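Local coordinates for protein abietadiene synthase, chloroplastic (Abies grandis, PDB 3S9V) that is a chloroplast enzyme of the plant terpene synthase family, a large, mostly helical protein with an N-terminal terpene synthase domain and a metal-binding terpene synthase domain, at residues 158-163 against 181-186; 153-158 against 173-178; 188-193 against 207-212. All coordinates share one frame; numbering follows the deposited sequence.

Interaction 1: 158-163 against 181-186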
ATOM      1  N   MET A 158     -33.689 -20.729  -3.601  1.00 22.89           N
ATOM      2  CA  MET A 158     -33.817 -21.490  -4.840  1.00 21.29           C
ATOM      3  C   MET A 158     -34.143 -22.952  -4.531  1.00 25.85           C
ATOM      4  O   MET A 158     -34.801 -23.622  -5.329  1.00 26.48           O
ATOM      5  CB  MET A 158     -32.535 -21.408  -5.679  1.00 19.76           C
ATOM      6  CG  MET A 158     -32.262 -20.037  -6.313  1.00 18.34           C
ATOM      7  SD  MET A 158     -30.958 -20.092  -7.588  1.00 14.30           S
ATOM      8  CE  MET A 158     -29.562 -20.632  -6.588  1.00 11.00           C
ATOM      9  N   LEU A 159     -33.680 -23.449  -3.380  1.00 22.82           N
ATOM     10  CA  LEU A 159     -33.982 -24.829  -2.990  1.00 23.14           C
ATOM     11  C   LEU A 159     -35.498 -24.981  -2.932  1.00 24.05           C
ATOM     12  O   LEU A 159     -36.050 -25.985  -3.388  1.00 23.69           O
ATOM     13  CB  LEU A 159     -33.392 -25.170  -1.612  1.00 22.22           C
ATOM     14  CG  LEU A 159     -31.929 -25.622  -1.555  1.00 25.35           C
ATOM     15  CD1 LEU A 159     -31.523 -25.910  -0.113  1.00 21.01           C
ATOM     16  CD2 LEU A 159     -31.749 -26.861  -2.412  1.00 18.42           C
ATOM     17  N   LYS A 160     -36.163 -23.974  -2.367  1.00 24.48           N
ATOM     18  CA  LYS A 160     -37.620 -23.977  -2.257  1.00 26.45           C
ATOM     19  C   LYS A 160     -38.270 -23.893  -3.635  1.00 28.87           C
ATOM     20  O   LYS A 160     -39.291 -24.534  -3.877  1.00 31.44           O
ATOM     21  CB  LYS A 160     -38.089 -22.815  -1.373  1.00 21.56           C
ATOM     22  CG  LYS A 160     -37.554 -22.907   0.050  1.00 27.79           C
ATOM     23  CD  LYS A 160     -37.916 -21.702   0.904  1.00 33.54           C
ATOM     24  CE  LYS A 160     -39.395 -21.657   1.221  1.00 39.04           C
ATOM     25  NZ  LYS A 160     -39.703 -20.589   2.212  1.00 50.70           N
ATOM     26  N   GLU A 161     -37.677 -23.116  -4.543  1.00 28.70           N
ATOM     27  CA  GLU A 161     -38.227 -23.000  -5.892  1.00 28.65           C
ATOM     28  C   GLU A 161     -38.170 -24.381  -6.527  1.00 28.81           C
ATOM     29  O   GLU A 161     -39.162 -24.884  -7.045  1.00 32.49           O
ATOM     30  CB  GLU A 161     -37.404 -22.054  -6.774  1.00 30.34           C
ATOM     31  CG  GLU A 161     -37.271 -20.604  -6.317  1.00 40.72           C
ATOM     32  CD  GLU A 161     -36.676 -19.720  -7.418  1.00 42.07           C
ATOM     33  OE1 GLU A 161     -37.419 -19.380  -8.369  1.00 35.37           O
ATOM     34  OE2 GLU A 161     -35.471 -19.383  -7.345  1.00 35.07           O
ATOM     35  N   ALA A 162     -36.981 -24.974  -6.487  1.00 26.10           N
ATOM     36  CA  ALA A 162     -36.732 -26.289  -7.057  1.00 25.00           C
ATOM     37  C   ALA A 162     -37.739 -27.321  -6.562  1.00 25.54           C
ATOM     38  O   ALA A 162     -38.259 -28.111  -7.347  1.00 26.25           O
ATOM     39  CB  ALA A 162     -35.293 -26.741  -6.721  1.00 22.09           C
ATOM     40  N   LYS A 163     -38.002 -27.313  -5.259  1.00 27.18           N
ATOM     41  CA  LYS A 163     -38.949 -28.245  -4.672  1.00 32.51           C
ATOM     42  C   LYS A 163     -40.329 -28.050  -5.309  1.00 35.78           C
ATOM     43  O   LYS A 163     -40.967 -29.020  -5.716  1.00 35.77           O
ATOM     44  CB  LYS A 163     -39.021 -28.038  -3.153  1.00 35.60           C
ATOM     45  CG  LYS A 163     -39.769 -29.135  -2.410  1.00 43.18           C
ATOM     46  CD  LYS A 163     -39.539 -29.046  -0.906  1.00 54.76           C
ATOM     47  CE  LYS A 163     -40.178 -30.233  -0.182  1.00 64.69           C
ATOM     48  NZ  LYS A 163     -39.917 -30.239   1.292  1.00 62.04           N
ATOM     49  N   GLU A 181     -33.832 -24.133   6.977  1.00 40.47           N
ATOM     50  CA  GLU A 181     -34.339 -23.772   8.295  1.00 44.73           C
ATOM     51  C   GLU A 181     -33.610 -22.545   8.839  1.00 45.14           C
ATOM     52  O   GLU A 181     -34.226 -21.658   9.443  1.00 46.51           O
ATOM     53  CB  GLU A 181     -34.166 -24.945   9.263  1.00 47.28           C
ATOM     54  CG  GLU A 181     -34.603 -24.646  10.689  1.00 62.18           C
ATOM     55  CD  GLU A 181     -34.276 -25.775  11.652  1.00 71.84           C
ATOM     56  OE1 GLU A 181     -34.551 -25.624  12.864  1.00 70.12           O
ATOM     57  OE2 GLU A 181     -33.743 -26.811  11.196  1.00 75.98           O
ATOM     58  N   LYS A 182     -32.297 -22.496   8.622  1.00 43.73           N
ATOM     59  CA  LYS A 182     -31.487 -21.385   9.102  1.00 43.19           C
ATOM     60  C   LYS A 182     -31.831 -20.093   8.373  1.00 42.70           C
ATOM     61  O   LYS A 182     -31.834 -19.022   8.975  1.00 43.88           O
ATOM     62  CB  LYS A 182     -29.997 -21.692   8.931  1.00 45.85           C
ATOM     63  CG  LYS A 182     -29.097 -20.640   9.550  1.00 56.07           C
ATOM     64  CD  LYS A 182     -27.619 -20.954   9.349  1.00 65.63           C
ATOM     65  CE  LYS A 182     -26.741 -19.845   9.931  1.00 65.40           C
ATOM     66  NZ  LYS A 182     -25.286 -20.101   9.730  1.00 67.14           N
ATOM     67  N   ARG A 183     -32.111 -20.192   7.076  1.00 41.74           N
ATOM     68  CA  ARG A 183     -32.466 -19.016   6.291  1.00 39.48           C
ATOM     69  C   ARG A 183     -33.761 -18.438   6.839  1.00 42.21           C
ATOM     70  O   ARG A 183     -33.899 -17.223   6.986  1.00 42.50           O
ATOM     71  CB  ARG A 183     -32.661 -19.384   4.815  1.00 36.64           C
ATOM     72  CG  ARG A 183     -33.340 -18.293   3.985  1.00 27.91           C
ATOM     73  CD  ARG A 183     -33.477 -18.698   2.523  1.00 27.09           C
ATOM     74  NE  ARG A 183     -34.169 -17.684   1.727  1.00 22.52           N
ATOM     75  CZ  ARG A 183     -35.486 -17.502   1.726  1.00 31.71           C
ATOM     76  NH1 ARG A 183     -36.271 -18.266   2.475  1.00 33.08           N
ATOM     77  NH2 ARG A 183     -36.018 -16.544   0.983  1.00 37.04           N
ATOM     78  N   GLU A 184     -34.708 -19.319   7.148  1.00 42.95           N
ATOM     79  CA  GLU A 184     -35.993 -18.888   7.674  1.00 46.17           C
ATOM     80  C   GLU A 184     -35.821 -18.147   8.995  1.00 47.72           C
ATOM     81  O   GLU A 184     -36.499 -17.152   9.246  1.00 50.36           O
ATOM     82  CB  GLU A 184     -36.917 -20.087   7.876  1.00 47.72           C
ATOM     83  CG  GLU A 184     -38.383 -19.736   7.711  1.00 54.91           C
ATOM     84  CD  GLU A 184     -38.767 -19.538   6.256  1.00 58.11           C
ATOM     85  OE1 GLU A 184     -39.845 -18.958   5.993  1.00 58.87           O
ATOM     86  OE2 GLU A 184     -37.995 -19.976   5.375  1.00 54.29           O
ATOM     87  N   ALA A 185     -34.913 -18.632   9.837  1.00 47.78           N
ATOM     88  CA  ALA A 185     -34.658 -18.007  11.131  1.00 49.24           C
ATOM     89  C   ALA A 185     -33.825 -16.736  10.976  1.00 51.48           C
ATOM     90  O   ALA A 185     -33.628 -15.986  11.935  1.00 52.80           O
ATOM     91  CB  ALA A 185     -33.943 -18.983  12.047  1.00 48.25           C
ATOM     92  N   LYS A 186     -33.337 -16.503   9.763  1.00 50.81           N
ATOM     93  CA  LYS A 186     -32.522 -15.329   9.476  1.00 48.82           C
ATOM     94  C   LYS A 186     -33.414 -14.220   8.921  1.00 45.52           C
ATOM     95  O   LYS A 186     -33.226 -13.046   9.224  1.00 45.09           O
ATOM     96  CB  LYS A 186     -31.432 -15.695   8.463  1.00 53.86           C
ATOM     97  CG  LYS A 186     -30.340 -14.650   8.266  1.00 57.15           C
ATOM     98  CD  LYS A 186     -29.228 -15.202   7.374  1.00 63.41           C
ATOM     99  CE  LYS A 186     -28.118 -14.183   7.146  1.00 66.78           C
ATOM    100  NZ  LYS A 186     -27.047 -14.719   6.258  1.00 67.29           N
TER
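K160 meets E184 and R183 across two successive helices, 151-164 and 174-187. M158, at the start of the segment, packs against helices 101-117 and 56-62. K160 projects from its helix toward 181-186. The chain runs straight to CD and then bends (chi3 70°), which carries the ammonium over to E184. NZ lies 3.6 Å from E184 OE2, a long salt bridge, with the two side chains at about a right angle. Beside it, K160 CD passes R183 NH1 at 4.1 Å, the two chains running obliquely. NZ also stands 4.2 Å from R183 NH1, and the E184 carboxylate probably offsets both charges, since its OE2 has a further long bridge of 3.8 Å to NH1 of R183. The two helices run in broadly opposite senses, a helical hairpin that fits the all-helical gamma domain of three-domain plant terpene synthases. E184 gets its carboxylate there through a bend at chi2 (75°), whereas R183 is stretched from CG to NE. That buried guanidinium has its stronger partners elsewhere: NE donates to I153 O, and NH2 reaches G208 O and the E211 carboxylate. Next along, E161 turns to R64 in a salt bridge, and A162 packs on L167, L169 and Y171 of the following loop.

Interaction 2: 153-158 against 173-178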
ATOM      1  N   ILE A 153     -28.787 -16.784   2.047  1.00 25.66           N
ATOM      2  CA  ILE A 153     -30.046 -16.122   1.752  1.00 26.76           C
ATOM      3  C   ILE A 153     -30.544 -16.610   0.399  1.00 24.58           C
ATOM      4  O   ILE A 153     -31.683 -17.034   0.243  1.00 25.83           O
ATOM      5  CB  ILE A 153     -29.865 -14.597   1.692  1.00 24.89           C
ATOM      6  CG1 ILE A 153     -29.858 -14.024   3.111  1.00 30.60           C
ATOM      7  CG2 ILE A 153     -30.965 -13.971   0.845  1.00 24.19           C
ATOM      8  CD1 ILE A 153     -29.658 -12.512   3.159  1.00 32.64           C
ATOM      9  N   VAL A 154     -29.645 -16.566  -0.568  1.00 23.85           N
ATOM     10  CA  VAL A 154     -29.932 -16.944  -1.937  1.00 22.32           C
ATOM     11  C   VAL A 154     -30.020 -18.444  -2.265  1.00 22.21           C
ATOM     12  O   VAL A 154     -30.857 -18.860  -3.070  1.00 19.60           O
ATOM     13  CB  VAL A 154     -28.893 -16.254  -2.854  1.00 22.34           C
ATOM     14  CG1 VAL A 154     -28.837 -16.927  -4.187  1.00 29.02           C
ATOM     15  CG2 VAL A 154     -29.256 -14.758  -3.003  1.00 11.69           C
ATOM     16  N   PHE A 155     -29.181 -19.265  -1.647  1.00 22.49           N
ATOM     17  CA  PHE A 155     -29.212 -20.689  -1.950  1.00 20.75           C
ATOM     18  C   PHE A 155     -30.484 -21.418  -1.479  1.00 20.76           C
ATOM     19  O   PHE A 155     -31.069 -22.199  -2.230  1.00 21.62           O
ATOM     20  CB  PHE A 155     -27.963 -21.375  -1.379  1.00 21.33           C
ATOM     21  CG  PHE A 155     -27.834 -22.824  -1.765  1.00 15.68           C
ATOM     22  CD1 PHE A 155     -27.620 -23.190  -3.087  1.00 17.95           C
ATOM     23  CD2 PHE A 155     -27.911 -23.820  -0.802  1.00 23.01           C
ATOM     24  CE1 PHE A 155     -27.484 -24.528  -3.449  1.00 22.63           C
ATOM     25  CE2 PHE A 155     -27.775 -25.164  -1.151  1.00 28.25           C
ATOM     26  CZ  PHE A 155     -27.560 -25.518  -2.479  1.00 25.43           C
ATOM     27  N   PRO A 156     -30.929 -21.178  -0.233  1.00 22.40           N
ATOM     28  CA  PRO A 156     -32.143 -21.883   0.197  1.00 22.62           C
ATOM     29  C   PRO A 156     -33.394 -21.398  -0.533  1.00 23.68           C
ATOM     30  O   PRO A 156     -34.334 -22.167  -0.758  1.00 24.91           O
ATOM     31  CB  PRO A 156     -32.195 -21.606   1.694  1.00 15.72           C
ATOM     32  CG  PRO A 156     -30.749 -21.414   2.057  1.00 20.26           C
ATOM     33  CD  PRO A 156     -30.243 -20.569   0.918  1.00 20.64           C
ATOM     34  N   ALA A 157     -33.398 -20.127  -0.913  1.00 23.32           N
ATOM     35  CA  ALA A 157     -34.530 -19.565  -1.631  1.00 21.43           C
ATOM     36  C   ALA A 157     -34.766 -20.341  -2.922  1.00 24.23           C
ATOM     37  O   ALA A 157     -35.908 -20.584  -3.298  1.00 29.20           O
ATOM     38  CB  ALA A 157     -34.285 -18.098  -1.936  1.00 22.99           C
ATOM     39  N   MET A 158     -33.689 -20.729  -3.601  1.00 22.89           N
ATOM     40  CA  MET A 158     -33.817 -21.490  -4.840  1.00 21.29           C
ATOM     41  C   MET A 158     -34.143 -22.952  -4.531  1.00 25.85           C
ATOM     42  O   MET A 158     -34.801 -23.622  -5.329  1.00 26.48           O
ATOM     43  CB  MET A 158     -32.535 -21.408  -5.679  1.00 19.76           C
ATOM     44  CG  MET A 158     -32.262 -20.037  -6.313  1.00 18.34           C
ATOM     45  SD  MET A 158     -30.958 -20.092  -7.588  1.00 14.30           S
ATOM     46  CE  MET A 158     -29.562 -20.632  -6.588  1.00 11.00           C
ATOM     47  N   LEU A 173     -31.028 -34.288   2.851  1.00 32.89           N
ATOM     48  CA  LEU A 173     -29.664 -34.251   3.357  1.00 36.66           C
ATOM     49  C   LEU A 173     -29.612 -33.198   4.455  1.00 37.63           C
ATOM     50  O   LEU A 173     -30.147 -32.101   4.294  1.00 40.14           O
ATOM     51  CB  LEU A 173     -28.675 -33.874   2.254  1.00 35.58           C
ATOM     52  CG  LEU A 173     -28.231 -34.972   1.293  1.00 36.31           C
ATOM     53  CD1 LEU A 173     -27.226 -34.398   0.307  1.00 27.32           C
ATOM     54  CD2 LEU A 173     -27.613 -36.118   2.080  1.00 27.97           C
ATOM     55  N   PRO A 174     -28.971 -33.517   5.588  1.00 37.60           N
ATOM     56  CA  PRO A 174     -28.887 -32.544   6.682  1.00 35.17           C
ATOM     57  C   PRO A 174     -28.500 -31.157   6.181  1.00 35.44           C
ATOM     58  O   PRO A 174     -29.206 -30.184   6.438  1.00 37.83           O
ATOM     59  CB  PRO A 174     -27.841 -33.161   7.601  1.00 30.87           C
ATOM     60  CG  PRO A 174     -28.135 -34.612   7.469  1.00 33.44           C
ATOM     61  CD  PRO A 174     -28.307 -34.777   5.963  1.00 37.61           C
ATOM     62  N   PHE A 175     -27.394 -31.072   5.445  1.00 34.55           N
ATOM     63  CA  PHE A 175     -26.930 -29.790   4.921  1.00 34.80           C
ATOM     64  C   PHE A 175     -28.022 -28.963   4.236  1.00 33.51           C
ATOM     65  O   PHE A 175     -28.206 -27.789   4.549  1.00 32.41           O
ATOM     66  CB  PHE A 175     -25.786 -29.993   3.927  1.00 34.11           C
ATOM     67  CG  PHE A 175     -25.321 -28.713   3.282  1.00 39.78           C
ATOM     68  CD1 PHE A 175     -24.595 -27.772   4.011  1.00 41.40           C
ATOM     69  CD2 PHE A 175     -25.642 -28.428   1.956  1.00 37.97           C
ATOM     70  CE1 PHE A 175     -24.199 -26.568   3.430  1.00 37.76           C
ATOM     71  CE2 PHE A 175     -25.251 -27.226   1.367  1.00 37.09           C
ATOM     72  CZ  PHE A 175     -24.528 -26.295   2.108  1.00 37.11           C
ATOM     73  N   LEU A 176     -28.738 -29.576   3.302  1.00 32.58           N
ATOM     74  CA  LEU A 176     -29.778 -28.872   2.568  1.00 32.81           C
ATOM     75  C   LEU A 176     -31.023 -28.595   3.391  1.00 38.09           C
ATOM     76  O   LEU A 176     -31.621 -27.521   3.279  1.00 36.86           O
ATOM     77  CB  LEU A 176     -30.138 -29.653   1.308  1.00 25.29           C
ATOM     78  CG  LEU A 176     -28.943 -29.748   0.355  1.00 33.23           C
ATOM     79  CD1 LEU A 176     -29.285 -30.597  -0.858  1.00 30.96           C
ATOM     80  CD2 LEU A 176     -28.533 -28.342  -0.063  1.00 23.25           C
ATOM     81  N   LYS A 177     -31.412 -29.553   4.225  1.00 40.38           N
ATOM     82  CA  LYS A 177     -32.596 -29.365   5.052  1.00 40.68           C
ATOM     83  C   LYS A 177     -32.349 -28.290   6.105  1.00 37.47           C
ATOM     84  O   LYS A 177     -33.214 -27.465   6.375  1.00 39.58           O
ATOM     85  CB  LYS A 177     -32.993 -30.672   5.747  1.00 44.11           C
ATOM     86  CG  LYS A 177     -34.274 -30.532   6.554  1.00 52.48           C
ATOM     87  CD  LYS A 177     -34.513 -31.698   7.502  1.00 63.74           C
ATOM     88  CE  LYS A 177     -35.721 -31.416   8.392  1.00 66.39           C
ATOM     89  NZ  LYS A 177     -35.919 -32.455   9.436  1.00 70.16           N
ATOM     90  N   GLN A 178     -31.160 -28.297   6.691  1.00 36.76           N
ATOM     91  CA  GLN A 178     -30.815 -27.328   7.725  1.00 37.20           C
ATOM     92  C   GLN A 178     -30.487 -25.922   7.232  1.00 36.89           C
ATOM     93  O   GLN A 178     -30.653 -24.954   7.976  1.00 39.02           O
ATOM     94  CB  GLN A 178     -29.650 -27.857   8.562  1.00 40.35           C
ATOM     95  CG  GLN A 178     -30.048 -28.924   9.570  1.00 48.84           C
ATOM     96  CD  GLN A 178     -28.878 -29.796   9.973  1.00 54.45           C
ATOM     97  OE1 GLN A 178     -27.762 -29.308  10.152  1.00 55.73           O
ATOM     98  NE2 GLN A 178     -29.129 -31.094  10.123  1.00 55.80           N
TER
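The F155 ring meets L176 at its edge: CD2 of L176 sits near the plane of the ring, 3.4 Å from F155 CE2, which is close for two carbons. The same methyl is 3.8 Å from F155 CZ, so it sits against the CE2-CZ side of the rim. F175 comes to the same corner from an oblique direction, its CE2 standing 4.1 Å from F155 CE2. The two ring planes are inclined by roughly 40°, and the rings touch corner to corner without overlapping. F151, one turn back on the same helix, stacks with F155, while L109, F132 and I179 also pack around it. F155 can project this far because CG is anti to the backbone N (chi1 -174°), swinging the ring out from helix 151-164 toward 173-178. L176 instead has CG beside its own backbone N (chi1 -63°), which brings its CD2 branch to the ring. This is hydrophobic packing inside an alpha-helical hairpin, between the early part of helix 151-164 and the first turn of helix 174-187, and it is buried. Helix 151-164 is kinked here, since P156 has no N-H to offer the preceding turn. Just beyond, M158 N makes only weak bonds, 3.4 Å to V154 O and 3.3 Å to F155 O. On the partner side L173 occupies the N-cap position, and K177 N bonds to its carbonyl. Helix 122-136 closes over this end, with F132 and A136 both touching L176.

Interaction 3: 188-193 against 207-212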
ATOM      1  N   LYS A 188     -36.742 -13.752   9.488  1.00 47.68           N
ATOM      2  CA  LYS A 188     -37.573 -13.215  10.565  1.00 49.87           C
ATOM      3  C   LYS A 188     -36.746 -12.415  11.563  1.00 49.78           C
ATOM      4  O   LYS A 188     -37.283 -11.835  12.507  1.00 49.83           O
ATOM      5  CB  LYS A 188     -38.290 -14.350  11.305  1.00 53.72           C
ATOM      6  CG  LYS A 188     -39.266 -15.134  10.443  1.00 65.80           C
ATOM      7  CD  LYS A 188     -39.934 -16.260  11.224  1.00 67.84           C
ATOM      8  CE  LYS A 188     -40.898 -17.039  10.336  1.00 74.37           C
ATOM      9  NZ  LYS A 188     -41.522 -18.199  11.036  1.00 75.54           N
ATOM     10  N   ARG A 189     -35.439 -12.374  11.343  1.00 48.29           N
ATOM     11  CA  ARG A 189     -34.537 -11.667  12.236  1.00 47.87           C
ATOM     12  C   ARG A 189     -33.973 -10.389  11.605  1.00 48.49           C
ATOM     13  O   ARG A 189     -33.187  -9.677  12.226  1.00 50.07           O
ATOM     14  CB  ARG A 189     -33.410 -12.619  12.636  1.00 48.24           C
ATOM     15  CG  ARG A 189     -32.535 -12.166  13.782  1.00 57.60           C
ATOM     16  CD  ARG A 189     -31.641 -13.314  14.222  1.00 62.08           C
ATOM     17  NE  ARG A 189     -30.905 -13.879  13.095  1.00 72.01           N
ATOM     18  CZ  ARG A 189     -30.243 -15.031  13.128  1.00 72.84           C
ATOM     19  NH1 ARG A 189     -30.221 -15.756  14.238  1.00 72.43           N
ATOM     20  NH2 ARG A 189     -29.603 -15.460  12.047  1.00 69.93           N
ATOM     21  N   ILE A 190     -34.383 -10.093  10.374  1.00 49.05           N
ATOM     22  CA  ILE A 190     -33.906  -8.899   9.677  1.00 48.35           C
ATOM     23  C   ILE A 190     -34.630  -7.623  10.105  1.00 47.95           C
ATOM     24  O   ILE A 190     -35.861  -7.577  10.132  1.00 44.18           O
ATOM     25  CB  ILE A 190     -34.048  -9.051   8.142  1.00 47.59           C
ATOM     26  CG1 ILE A 190     -33.010 -10.055   7.625  1.00 48.55           C
ATOM     27  CG2 ILE A 190     -33.884  -7.695   7.461  1.00 36.87           C
ATOM     28  CD1 ILE A 190     -33.124 -10.367   6.145  1.00 40.05           C
ATOM     29  N   PRO A 191     -33.865  -6.569  10.448  1.00 52.21           N
ATOM     30  CA  PRO A 191     -34.415  -5.278  10.877  1.00 54.28           C
ATOM     31  C   PRO A 191     -34.994  -4.465   9.718  1.00 54.84           C
ATOM     32  O   PRO A 191     -34.271  -3.774   8.994  1.00 57.44           O
ATOM     33  CB  PRO A 191     -33.218  -4.597  11.535  1.00 54.80           C
ATOM     34  CG  PRO A 191     -32.072  -5.111  10.733  1.00 57.71           C
ATOM     35  CD  PRO A 191     -32.399  -6.583  10.601  1.00 55.62           C
ATOM     36  N   THR A 192     -36.310  -4.569   9.563  1.00 55.03           N
ATOM     37  CA  THR A 192     -37.071  -3.882   8.525  1.00 54.90           C
ATOM     38  C   THR A 192     -36.670  -2.418   8.327  1.00 54.67           C
ATOM     39  O   THR A 192     -36.552  -1.943   7.195  1.00 54.05           O
ATOM     40  CB  THR A 192     -38.566  -3.953   8.861  1.00 56.30           C
ATOM     41  OG1 THR A 192     -38.986  -5.322   8.846  1.00 62.71           O
ATOM     42  CG2 THR A 192     -39.387  -3.162   7.871  1.00 62.61           C
ATOM     43  N   ASP A 193     -36.465  -1.712   9.436  1.00 54.19           N
ATOM     44  CA  ASP A 193     -36.081  -0.304   9.404  1.00 53.57           C
ATOM     45  C   ASP A 193     -34.848  -0.100   8.541  1.00 47.56           C
ATOM     46  O   ASP A 193     -34.886   0.608   7.539  1.00 46.00           O
ATOM     47  CB  ASP A 193     -35.765   0.193  10.815  1.00 61.31           C
ATOM     48  CG  ASP A 193     -36.760  -0.296  11.840  1.00 75.19           C
ATOM     49  OD1 ASP A 193     -37.955   0.064  11.733  1.00 79.58           O
ATOM     50  OD2 ASP A 193     -36.343  -1.046  12.751  1.00 78.03           O
ATOM     51  N   GLU A 207     -32.805 -11.287  -4.817  1.00 20.01           N
ATOM     52  CA  GLU A 207     -33.377 -12.456  -5.466  1.00 17.23           C
ATOM     53  C   GLU A 207     -33.701 -13.536  -4.426  1.00 16.75           C
ATOM     54  O   GLU A 207     -34.488 -14.450  -4.686  1.00 19.42           O
ATOM     55  CB  GLU A 207     -32.432 -13.006  -6.548  1.00 15.68           C
ATOM     56  CG  GLU A 207     -31.165 -13.667  -6.029  1.00 15.80           C
ATOM     57  CD  GLU A 207     -29.994 -12.711  -5.899  1.00 20.93           C
ATOM     58  OE1 GLU A 207     -30.228 -11.492  -5.727  1.00 17.32           O
ATOM     59  OE2 GLU A 207     -28.835 -13.185  -5.953  1.00 19.27           O
ATOM     60  N   GLY A 208     -33.114 -13.410  -3.242  1.00 19.72           N
ATOM     61  CA  GLY A 208     -33.372 -14.376  -2.187  1.00 22.75           C
ATOM     62  C   GLY A 208     -34.263 -13.847  -1.073  1.00 27.47           C
ATOM     63  O   GLY A 208     -34.423 -14.498  -0.041  1.00 27.14           O
ATOM     64  N   LEU A 209     -34.850 -12.670  -1.278  1.00 27.81           N
ATOM     65  CA  LEU A 209     -35.723 -12.058  -0.275  1.00 25.73           C
ATOM     66  C   LEU A 209     -37.075 -11.683  -0.880  1.00 25.61           C
ATOM     67  O   LEU A 209     -37.858 -10.953  -0.275  1.00 24.95           O
ATOM     68  CB  LEU A 209     -35.057 -10.798   0.279  1.00 24.21           C
ATOM     69  CG  LEU A 209     -33.642 -10.979   0.812  1.00 23.09           C
ATOM     70  CD1 LEU A 209     -32.982  -9.624   0.928  1.00 31.51           C
ATOM     71  CD2 LEU A 209     -33.674 -11.699   2.159  1.00 23.46           C
ATOM     72  N   GLN A 210     -37.336 -12.190  -2.078  1.00 25.58           N
ATOM     73  CA  GLN A 210     -38.569 -11.914  -2.807  1.00 29.95           C
ATOM     74  C   GLN A 210     -39.881 -12.215  -2.087  1.00 33.05           C
ATOM     75  O   GLN A 210     -40.925 -11.703  -2.477  1.00 38.06           O
ATOM     76  CB  GLN A 210     -38.576 -12.687  -4.120  1.00 29.64           C
ATOM     77  CG  GLN A 210     -37.406 -12.410  -5.020  1.00 28.26           C
ATOM     78  CD  GLN A 210     -37.515 -13.174  -6.310  1.00 26.33           C
ATOM     79  OE1 GLN A 210     -38.420 -12.932  -7.105  1.00 28.56           O
ATOM     80  NE2 GLN A 210     -36.599 -14.109  -6.527  1.00 27.00           N
ATOM     81  N   GLU A 211     -39.848 -13.056  -1.061  1.00 33.88           N
ATOM     82  CA  GLU A 211     -41.082 -13.385  -0.358  1.00 33.88           C
ATOM     83  C   GLU A 211     -41.344 -12.478   0.844  1.00 33.72           C
ATOM     84  O   GLU A 211     -42.469 -12.420   1.339  1.00 34.18           O
ATOM     85  CB  GLU A 211     -41.067 -14.844   0.125  1.00 33.84           C
ATOM     86  CG  GLU A 211     -40.546 -15.864  -0.872  1.00 51.43           C
ATOM     87  CD  GLU A 211     -39.143 -16.350  -0.522  1.00 63.23           C
ATOM     88  OE1 GLU A 211     -38.223 -15.505  -0.444  1.00 64.82           O
ATOM     89  OE2 GLU A 211     -38.959 -17.574  -0.322  1.00 64.32           O
ATOM     90  N   ILE A 212     -40.330 -11.756   1.310  1.00 31.98           N
ATOM     91  CA  ILE A 212     -40.533 -10.915   2.485  1.00 35.10           C
ATOM     92  C   ILE A 212     -40.315  -9.421   2.304  1.00 35.45           C
ATOM     93  O   ILE A 212     -40.347  -8.675   3.281  1.00 40.51           O
ATOM     94  CB  ILE A 212     -39.616 -11.358   3.645  1.00 39.11           C
ATOM     95  CG1 ILE A 212     -38.186 -10.861   3.392  1.00 42.76           C
ATOM     96  CG2 ILE A 212     -39.643 -12.879   3.771  1.00 38.50           C
ATOM     97  CD1 ILE A 212     -37.229 -11.110   4.534  1.00 50.81           C
TER
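I190 reaches the 207-212 loop with one methyl, CD1, which meets L209 and I212 side by side. It lies 4.2 Å from L209 CD2 and a looser 4.5 Å from I212 CD1, an apolar contact with no hydrogen bond across it. The I190 side chain is drawn out straight: CG1 is anti to the carbonyl carbon (chi1 -72°) and CD1 continues the line, so the terminal methyl leads. L209 also has CG anti to its carbonyl carbon; its CD1 branch extends the chain, and it is the other branch, CD2, that turns to I190. I212 differs, with CG1 flanked by both the backbone N and the carbonyl carbon (chi1 77°), and it too presents its CD1 methyl. The loop bearing L209 and I212 is held in shape from within. I212 N bonds to L209 O at 3.0 Å, and Q210 NE2 donates to E207 O at 2.8 Å, nearly straight at 175°, with the acceptor in the plane of the Q210 amide though NE2 is tilted from the carbonyl plane. I190 belongs to the short link between helices 174-187 and 192-197, with P191 as N-cap of the latter, and 207-212 lies in the connection from 192-197 to 215-219. L187, ending helix 174-187, touches both L209 and I212, I153 of helix 151-164 packs on L209, and E207 faces helices 56-62 and 232-242.

In the fold
Interactions 1 and 2 hold the same pair, helices 151-164 and 174-187, with centres about 5 Å apart; M158 lies in the first segment of both, though it touches neither partner segment. Interaction 2 is the buried end, purely apolar; interaction 1 sits nearer the surface and is charged, with long bridges. Interaction 3, about 12 Å from interaction 1 between centres, joins two loop segments by aliphatic tips in a partly buried place. R183, counted in interaction 1, reaches residues of both other contacts. A157, from the first segment of interaction 2, packs on G208, so the loop after helix 192-197 leans directly on the hairpin.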